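Long-range contact in glucokinase (Leishmania braziliensis MHOM/BR/75/M2904, PDB 6EDI), which probably phosphorylates D-glucose with ATP to give glucose 6-phosphate, as a dimeric glucokinase of the actin-like ATPase clan: residues A[174-187]-A[386-398]. Sequence-based numbering, arbitrary orientation.
Sequences LSDYFKVMWKGTQW and SRTTFLRQVSSVN
A classic beta bulge, in which Met181 and Trp182 both face Phe390, interrupts the antiparallel pairing of strand 178-182 with strand 389-393. Strand 178-182 borders the mixed sheet of this actin-like ATPase-clan fold, whereas 389-393 pairs on its other side with 345-348. At the bulge Phe390 O takes a bond from Met181 N (2.8 Å), with the donor above the carbonyl plane, and a weak one from Trp182 N. Within the bulge, the flexible Met181 side chain crosses the aliphatic part of Arg392 nearly at a right angle, Met181 SD lying 3.3 Å from Arg392 CG. Trp182, with CG held between backbone N and carbonyl carbon (chi1 57°), lies beside Phe390; the ring planes are 30° apart and slid so that they barely overlap, and Phe390 CB sits over the indole five-membered ring. Leu373 of helix 363-373 touches both side chains, and broad aromatic groups suit this buried spot. Farther along, Gln393 lays CG over a face of the Phe178 ring, while its amide NE2 reaches Ser395 O. Gly184, lacking a side chain, brings its CA to 3.2 Å from Ser386 O and packs against Arg387 O; its N donates almost straight (169°) to Thr389 OG1 at 2.9 Å.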
ATOM      1  N   LEU A 174      -7.221   6.369  22.112  1.00 27.12           N
ATOM      2  CA  LEU A 174      -6.898   5.048  21.551  1.00 23.84           C
ATOM      3  C   LEU A 174      -6.860   3.943  22.611  1.00 24.32           C
ATOM      4  O   LEU A 174      -7.411   2.868  22.398  1.00 27.30           O
ATOM      5  CB  LEU A 174      -5.573   5.086  20.768  1.00 24.48           C
ATOM      6  CG  LEU A 174      -5.245   3.814  19.985  1.00 22.31           C
ATOM      7  CD1 LEU A 174      -6.276   3.596  18.896  1.00 22.34           C
ATOM      8  CD2 LEU A 174      -3.845   3.870  19.359  1.00 22.33           C
ATOM      9  N   SER A 175      -6.247   4.216  23.761  1.00 25.54           N
ATOM     10  CA  SER A 175      -6.069   3.182  24.778  1.00 30.74           C
ATOM     11  C   SER A 175      -7.398   2.673  25.385  1.00 32.90           C
ATOM     12  O   SER A 175      -7.455   1.579  25.948  1.00 30.93           O
ATOM     13  CB  SER A 175      -5.126   3.665  25.884  1.00 28.12           C
ATOM     14  OG  SER A 175      -5.665   4.774  26.563  1.00 30.26           O
ATOM     15  N   ASP A 176      -8.461   3.462  25.286  1.00 27.61           N
ATOM     16  CA  ASP A 176      -9.756   2.988  25.786  1.00 30.96           C
ATOM     17  C   ASP A 176     -10.366   1.913  24.882  1.00 33.09           C
ATOM     18  O   ASP A 176     -11.205   1.138  25.323  1.00 34.88           O
ATOM     19  CB  ASP A 176     -10.729   4.153  25.974  1.00 29.81           C
ATOM     20  CG  ASP A 176     -10.256   5.149  27.023  1.00 36.84           C
ATOM     21  OD1 ASP A 176     -10.114   4.763  28.197  1.00 43.66           O
ATOM     22  OD2 ASP A 176     -10.024   6.321  26.669  1.00 43.97           O
ATOM     23  N   TYR A 177      -9.918   1.850  23.630  1.00 27.75           N
ATOM     24  CA  TYR A 177     -10.533   0.968  22.641  1.00 29.42           C
ATOM     25  C   TYR A 177      -9.600  -0.127  22.149  1.00 29.57           C
ATOM     26  O   TYR A 177     -10.044  -1.133  21.589  1.00 30.78           O
ATOM     27  CB  TYR A 177     -11.092   1.790  21.468  1.00 25.85           C
ATOM     28  CG  TYR A 177     -12.247   2.654  21.895  1.00 26.79           C
ATOM     29  CD1 TYR A 177     -12.025   3.873  22.512  1.00 29.92           C
ATOM     30  CD2 TYR A 177     -13.555   2.238  21.719  1.00 29.63           C
ATOM     31  CE1 TYR A 177     -13.073   4.664  22.930  1.00 31.76           C
ATOM     32  CE2 TYR A 177     -14.618   3.024  22.139  1.00 31.00           C
ATOM     33  CZ  TYR A 177     -14.367   4.235  22.748  1.00 34.47           C
ATOM     34  OH  TYR A 177     -15.410   5.038  23.169  1.00 37.04           O
ATOM     35  N   PHE A 178      -8.306   0.074  22.373  1.00 29.87           N
ATOM     36  CA  PHE A 178      -7.284  -0.830  21.881  1.00 28.64           C
ATOM     37  C   PHE A 178      -6.270  -1.126  22.976  1.00 26.63           C
ATOM     38  O   PHE A 178      -6.005  -0.268  23.822  1.00 32.69           O
ATOM     39  CB  PHE A 178      -6.604  -0.207  20.651  1.00 26.34           C
ATOM     40  CG  PHE A 178      -7.481  -0.205  19.436  1.00 27.27           C
ATOM     41  CD1 PHE A 178      -8.411   0.802  19.229  1.00 24.97           C
ATOM     42  CD2 PHE A 178      -7.414  -1.248  18.531  1.00 28.27           C
ATOM     43  CE1 PHE A 178      -9.238   0.797  18.113  1.00 27.02           C
ATOM     44  CE2 PHE A 178      -8.246  -1.272  17.421  1.00 29.20           C
ATOM     45  CZ  PHE A 178      -9.159  -0.251  17.206  1.00 27.18           C
ATOM     46  N   LYS A 179      -5.712  -2.332  22.956  1.00 26.44           N
ATOM     47  CA  LYS A 179      -4.709  -2.755  23.937  1.00 29.56           C
ATOM     48  C   LYS A 179      -3.471  -3.227  23.205  1.00 29.90           C
ATOM     49  O   LYS A 179      -3.572  -3.751  22.090  1.00 27.86           O
ATOM     50  CB  LYS A 179      -5.233  -3.915  24.791  1.00 29.59           C
ATOM     51  CG  LYS A 179      -6.100  -3.514  25.946  1.00 35.65           C
ATOM     52  CD  LYS A 179      -5.644  -4.231  27.213  1.00 41.30           C
ATOM     53  CE  LYS A 179      -5.986  -3.427  28.471  1.00 51.08           C
ATOM     54  NZ  LYS A 179      -5.012  -3.682  29.587  1.00 51.88           N
ATOM     55  N   VAL A 180      -2.314  -3.092  23.843  1.00 28.51           N
ATOM     56  CA  VAL A 180      -1.065  -3.509  23.229  1.00 27.66           C
ATOM     57  C   VAL A 180      -0.913  -5.010  23.303  1.00 30.36           C
ATOM     58  O   VAL A 180      -1.029  -5.597  24.376  1.00 30.82           O
ATOM     59  CB  VAL A 180       0.138  -2.852  23.909  1.00 26.58           C
ATOM     60  CG1 VAL A 180       1.448  -3.375  23.323  1.00 31.00           C
ATOM     61  CG2 VAL A 180       0.045  -1.361  23.749  1.00 23.00           C
ATOM     62  N   MET A 181      -0.686  -5.640  22.161  1.00 28.25           N
ATOM     63  CA  MET A 181      -0.325  -7.048  22.174  1.00 30.92           C
ATOM     64  C   MET A 181       1.161  -7.153  22.499  1.00 32.29           C
ATOM     65  O   MET A 181       1.562  -7.906  23.398  1.00 29.76           O
ATOM     66  CB  MET A 181      -0.649  -7.705  20.836  1.00 29.09           C
ATOM     67  CG  MET A 181      -2.118  -7.684  20.522  1.00 28.03           C
ATOM     68  SD  MET A 181      -2.599  -8.230  18.868  1.00 27.81           S
ATOM     69  CE  MET A 181      -1.694  -9.775  18.755  1.00 27.35           C
ATOM     70  N   TRP A 182       1.973  -6.395  21.757  1.00 31.74           N
ATOM     71  CA  TRP A 182       3.395  -6.283  22.030  1.00 31.76           C
ATOM     72  C   TRP A 182       4.002  -5.028  21.413  1.00 31.09           C
ATOM     73  O   TRP A 182       3.568  -4.544  20.360  1.00 28.88           O
ATOM     74  CB  TRP A 182       4.159  -7.535  21.595  1.00 29.50           C
ATOM     75  CG  TRP A 182       4.008  -7.893  20.146  1.00 32.54           C
ATOM     76  CD1 TRP A 182       4.598  -7.272  19.077  1.00 30.87           C
ATOM     77  CD2 TRP A 182       3.240  -8.976  19.609  1.00 31.57           C
ATOM     78  NE1 TRP A 182       4.227  -7.897  17.909  1.00 31.08           N
ATOM     79  CE2 TRP A 182       3.398  -8.952  18.209  1.00 30.70           C
ATOM     80  CE3 TRP A 182       2.431  -9.967  20.179  1.00 30.22           C
ATOM     81  CZ2 TRP A 182       2.775  -9.882  17.370  1.00 29.03           C
ATOM     82  CZ3 TRP A 182       1.818 -10.896  19.348  1.00 30.65           C
ATOM     83  CH2 TRP A 182       1.997 -10.853  17.960  1.00 29.45           C
ATOM     84  N   LYS A 183       5.007  -4.498  22.088  1.00 27.91           N
ATOM     85  CA  LYS A 183       5.617  -3.257  21.678  1.00 29.31           C
ATOM     86  C   LYS A 183       6.771  -3.587  20.748  1.00 29.28           C
ATOM     87  O   LYS A 183       7.570  -4.474  21.032  1.00 30.63           O
ATOM     88  CB  LYS A 183       6.095  -2.498  22.908  1.00 34.90           C
ATOM     89  CG  LYS A 183       6.832  -1.210  22.623  1.00 32.98           C
ATOM     90  CD  LYS A 183       7.306  -0.581  23.923  1.00 39.38           C
ATOM     91  CE  LYS A 183       8.411   0.401  23.655  1.00 36.80           C
ATOM     92  NZ  LYS A 183       8.796   1.194  24.868  1.00 45.27           N
ATOM     93  N   GLY A 184       6.844  -2.890  19.622  1.00 28.82           N
ATOM     94  CA  GLY A 184       7.923  -3.106  18.674  1.00 27.85           C
ATOM     95  C   GLY A 184       9.193  -2.375  19.053  1.00 26.40           C
ATOM     96  O   GLY A 184       9.165  -1.399  19.798  1.00 29.29           O
ATOM     97  N   THR A 185      10.313  -2.837  18.511  1.00 27.40           N
ATOM     98  CA  THR A 185      11.617  -2.265  18.828  1.00 29.61           C
ATOM     99  C   THR A 185      11.777  -0.820  18.376  1.00 33.36           C
ATOM    100  O   THR A 185      12.651  -0.105  18.865  1.00 36.31           O
ATOM    101  CB  THR A 185      12.732  -3.064  18.153  1.00 30.19           C
ATOM    102  OG1 THR A 185      12.428  -3.189  16.765  1.00 31.18           O
ATOM    103  CG2 THR A 185      12.853  -4.443  18.752  1.00 30.38           C
ATOM    104  N   GLN A 186      10.956  -0.404  17.419  1.00 32.74           N
ATOM    105  CA  GLN A 186      11.087   0.908  16.802  1.00 32.90           C
ATOM    106  C   GLN A 186      10.133   1.937  17.397  1.00 29.22           C
ATOM    107  O   GLN A 186      10.116   3.096  16.963  1.00 30.14           O
ATOM    108  CB  GLN A 186      10.818   0.786  15.297  1.00 39.43           C
ATOM    109  CG  GLN A 186      11.379   1.929  14.452  1.00 41.87           C
ATOM    110  CD  GLN A 186      11.061   1.787  12.970  1.00 40.28           C
ATOM    111  OE1 GLN A 186      10.064   1.178  12.590  1.00 42.77           O
ATOM    112  NE2 GLN A 186      11.915   2.354  12.128  1.00 44.16           N
ATOM    113  N   TRP A 187       9.318   1.516  18.365  1.00 30.04           N
ATOM    114  CA  TRP A 187       8.314   2.416  18.935  1.00 31.20           C
ATOM    115  C   TRP A 187       8.936   3.654  19.582  1.00 32.95           C
ATOM    116  O   TRP A 187       8.593   4.783  19.215  1.00 34.14           O
ATOM    117  CB  TRP A 187       7.369   1.715  19.940  1.00 27.12           C
ATOM    118  CG  TRP A 187       6.424   2.745  20.513  1.00 31.76           C
ATOM    119  CD1 TRP A 187       6.505   3.367  21.735  1.00 32.24           C
ATOM    120  CD2 TRP A 187       5.312   3.332  19.836  1.00 26.59           C
ATOM    121  NE1 TRP A 187       5.492   4.299  21.859  1.00 26.78           N
ATOM    122  CE2 TRP A 187       4.746   4.293  20.704  1.00 30.04           C
ATOM    123  CE3 TRP A 187       4.726   3.127  18.580  1.00 26.76           C
ATOM    124  CZ2 TRP A 187       3.620   5.048  20.349  1.00 30.43           C
ATOM    125  CZ3 TRP A 187       3.616   3.882  18.226  1.00 26.88           C
ATOM    126  CH2 TRP A 187       3.072   4.827  19.106  1.00 30.66           C
ATOM    127  N   SER A 386       9.819  -7.320  13.969  1.00 27.23           N
ATOM    128  CA  SER A 386       9.766  -7.014  15.402  1.00 29.00           C
ATOM    129  C   SER A 386       9.838  -5.511  15.686  1.00 27.92           C
ATOM    130  O   SER A 386       9.706  -5.085  16.834  1.00 30.41           O
ATOM    131  CB  SER A 386      10.893  -7.739  16.136  1.00 28.80           C
ATOM    132  OG  SER A 386      12.142  -7.411  15.566  1.00 30.45           O
ATOM    133  N   ARG A 387      10.039  -4.710  14.643  1.00 25.77           N
ATOM    134  CA  ARG A 387      10.023  -3.253  14.797  1.00 27.65           C
ATOM    135  C   ARG A 387       8.623  -2.742  15.092  1.00 27.38           C
ATOM    136  O   ARG A 387       8.455  -1.649  15.640  1.00 29.57           O
ATOM    137  CB  ARG A 387      10.550  -2.567  13.539  1.00 29.55           C
ATOM    138  CG  ARG A 387      11.976  -2.953  13.168  1.00 30.97           C
ATOM    139  CD  ARG A 387      12.373  -2.271  11.873  1.00 30.37           C
ATOM    140  NE  ARG A 387      13.752  -2.558  11.470  1.00 28.33           N
ATOM    141  CZ  ARG A 387      14.351  -1.992  10.430  1.00 32.67           C
ATOM    142  NH1 ARG A 387      13.691  -1.100   9.706  1.00 30.31           N
ATOM    143  NH2 ARG A 387      15.606  -2.308  10.119  1.00 34.17           N
ATOM    144  N   THR A 388       7.624  -3.544  14.724  1.00 27.13           N
ATOM    145  CA  THR A 388       6.224  -3.119  14.726  1.00 27.63           C
ATOM    146  C   THR A 388       5.486  -3.403  16.036  1.00 28.70           C
ATOM    147  O   THR A 388       5.537  -4.514  16.567  1.00 28.99           O
ATOM    148  CB  THR A 388       5.463  -3.764  13.531  1.00 27.08           C
ATOM    149  OG1 THR A 388       6.079  -3.349  12.304  1.00 23.83           O
ATOM    150  CG2 THR A 388       3.991  -3.351  13.524  1.00 26.92           C
ATOM    151  N   THR A 389       4.798  -2.383  16.544  1.00 26.89           N
ATOM    152  CA  THR A 389       3.959  -2.495  17.728  1.00 25.67           C
ATOM    153  C   THR A 389       2.597  -3.025  17.297  1.00 29.64           C
ATOM    154  O   THR A 389       1.970  -2.450  16.402  1.00 28.57           O
ATOM    155  CB  THR A 389       3.811  -1.109  18.397  1.00 28.01           C
ATOM    156  OG1 THR A 389       5.089  -0.685  18.888  1.00 25.82           O
ATOM    157  CG2 THR A 389       2.810  -1.137  19.543  1.00 28.33           C
ATOM    158  N   PHE A 390       2.143  -4.127  17.905  1.00 27.67           N
ATOM    159  CA  PHE A 390       0.834  -4.700  17.574  1.00 31.37           C
ATOM    160  C   PHE A 390      -0.205  -4.324  18.609  1.00 27.88           C
ATOM    161  O   PHE A 390       0.080  -4.319  19.811  1.00 26.87           O
ATOM    162  CB  PHE A 390       0.883  -6.223  17.457  1.00 24.36           C
ATOM    163  CG  PHE A 390       1.277  -6.719  16.089  1.00 29.58           C
ATOM    164  CD1 PHE A 390       2.490  -6.350  15.521  1.00 26.93           C
ATOM    165  CD2 PHE A 390       0.439  -7.564  15.381  1.00 26.44           C
ATOM    166  CE1 PHE A 390       2.850  -6.816  14.263  1.00 28.13           C
ATOM    167  CE2 PHE A 390       0.783  -8.040  14.140  1.00 24.43           C
ATOM    168  CZ  PHE A 390       1.988  -7.664  13.567  1.00 26.80           C
ATOM    169  N   LEU A 391      -1.391  -3.980  18.120  1.00 27.46           N
ATOM    170  CA  LEU A 391      -2.518  -3.592  18.968  1.00 26.75           C
ATOM    171  C   LEU A 391      -3.743  -4.435  18.623  1.00 27.01           C
ATOM    172  O   LEU A 391      -3.860  -4.938  17.507  1.00 26.01           O
ATOM    173  CB  LEU A 391      -2.855  -2.104  18.783  1.00 26.13           C
ATOM    174  CG  LEU A 391      -1.768  -1.045  18.955  1.00 31.02           C
ATOM    175  CD1 LEU A 391      -2.385   0.329  18.745  1.00 28.92           C
ATOM    176  CD2 LEU A 391      -1.112  -1.129  20.329  1.00 29.31           C
ATOM    177  N   ARG A 392      -4.665  -4.537  19.581  1.00 24.81           N
ATOM    178  CA  ARG A 392      -5.874  -5.343  19.499  1.00 30.27           C
ATOM    179  C   ARG A 392      -7.062  -4.515  19.940  1.00 24.15           C
ATOM    180  O   ARG A 392      -7.013  -3.927  21.015  1.00 26.20           O
ATOM    181  CB  ARG A 392      -5.772  -6.421  20.553  1.00 32.90           C
ATOM    182  CG  ARG A 392      -5.668  -7.797  20.085  1.00 40.50           C
ATOM    183  CD  ARG A 392      -5.423  -8.604  21.324  1.00 41.85           C
ATOM    184  NE  ARG A 392      -6.537  -8.428  22.234  1.00 46.28           N
ATOM    185  CZ  ARG A 392      -6.426  -8.401  23.553  1.00 41.68           C
ATOM    186  NH1 ARG A 392      -5.241  -8.551  24.110  1.00 40.46           N
ATOM    187  NH2 ARG A 392      -7.506  -8.237  24.299  1.00 31.56           N
ATOM    188  N   GLN A 393      -8.146  -4.514  19.171  1.00 27.82           N
ATOM    189  CA  GLN A 393      -9.372  -3.861  19.628  1.00 26.14           C
ATOM    190  C   GLN A 393      -9.988  -4.619  20.806  1.00 28.97           C
ATOM    191  O   GLN A 393     -10.100  -5.842  20.766  1.00 27.00           O
ATOM    192  CB  GLN A 393     -10.395  -3.763  18.494  1.00 26.95           C
ATOM    193  CG  GLN A 393     -11.516  -2.792  18.832  1.00 23.51           C
ATOM    194  CD  GLN A 393     -12.537  -2.637  17.734  1.00 28.93           C
ATOM    195  OE1 GLN A 393     -12.338  -3.099  16.609  1.00 26.08           O
ATOM    196  NE2 GLN A 393     -13.668  -1.994  18.066  1.00 24.90           N
ATOM    197  N   VAL A 394     -10.403  -3.888  21.846  1.00 28.09           N
ATOM    198  CA  VAL A 394     -11.049  -4.506  23.007  1.00 26.56           C
ATOM    199  C   VAL A 394     -12.447  -3.966  23.291  1.00 32.81           C
ATOM    200  O   VAL A 394     -13.240  -4.630  23.967  1.00 32.73           O
ATOM    201  CB  VAL A 394     -10.189  -4.383  24.278  1.00 28.39           C
ATOM    202  CG1 VAL A 394      -8.872  -5.121  24.102  1.00 25.80           C
ATOM    203  CG2 VAL A 394      -9.940  -2.912  24.631  1.00 28.14           C
ATOM    204  N   SER A 395     -12.750  -2.760  22.811  1.00 28.49           N
ATOM    205  CA  SER A 395     -14.058  -2.148  23.074  1.00 33.46           C
ATOM    206  C   SER A 395     -14.778  -1.899  21.763  1.00 34.97           C
ATOM    207  O   SER A 395     -14.205  -1.309  20.835  1.00 33.04           O
ATOM    208  CB  SER A 395     -13.911  -0.810  23.816  1.00 36.67           C
ATOM    209  OG  SER A 395     -12.968  -0.868  24.875  1.00 35.56           O
ATOM    210  N   SER A 396     -16.030  -2.333  21.679  1.00 31.81           N
ATOM    211  CA  SER A 396     -16.823  -2.118  20.476  1.00 29.81           C
ATOM    212  C   SER A 396     -17.120  -0.636  20.293  1.00 32.81           C
ATOM    213  O   SER A 396     -17.176   0.120  21.264  1.00 29.07           O
ATOM    214  CB  SER A 396     -18.125  -2.914  20.542  1.00 34.38           C
ATOM    215  OG  SER A 396     -17.851  -4.299  20.477  1.00 36.31           O
ATOM    216  N   VAL A 397     -17.298  -0.221  19.046  1.00 32.76           N
ATOM    217  CA  VAL A 397     -17.518   1.188  18.735  1.00 28.16           C
ATOM    218  C   VAL A 397     -17.926   1.291  17.285  1.00 29.15           C
ATOM    219  O   VAL A 397     -17.640   0.391  16.502  1.00 27.81           O
ATOM    220  CB  VAL A 397     -16.256   2.043  19.022  1.00 31.58           C
ATOM    221  CG1 VAL A 397     -15.164   1.787  17.989  1.00 31.93           C
ATOM    222  CG2 VAL A 397     -16.615   3.523  19.074  1.00 34.83           C
ATOM    223  N   ASN A 398     -18.626   2.361  16.922  1.00 24.60           N
ATOM    224  CA  ASN A 398     -19.030   2.527  15.541  1.00 28.79           C
ATOM    225  C   ASN A 398     -17.864   3.100  14.756  1.00 29.01           C
ATOM    226  O   ASN A 398     -17.857   4.285  14.408  1.00 26.08           O
ATOM    227  CB  ASN A 398     -20.270   3.413  15.460  1.00 34.55           C
ATOM    228  CG  ASN A 398     -21.472   2.773  16.124  1.00 39.04           C
ATOM    229  OD1 ASN A 398     -22.105   1.894  15.549  1.00 43.83           O
ATOM    230  ND2 ASN A 398     -21.779   3.193  17.348  1.00 42.86           N
TER
HETATM  231  O   HOH W   1       6.151  -6.957  15.904  1.00 27.44           O
HETATM  232  O   HOH W   2      11.178   0.149   9.902  1.00 30.36           O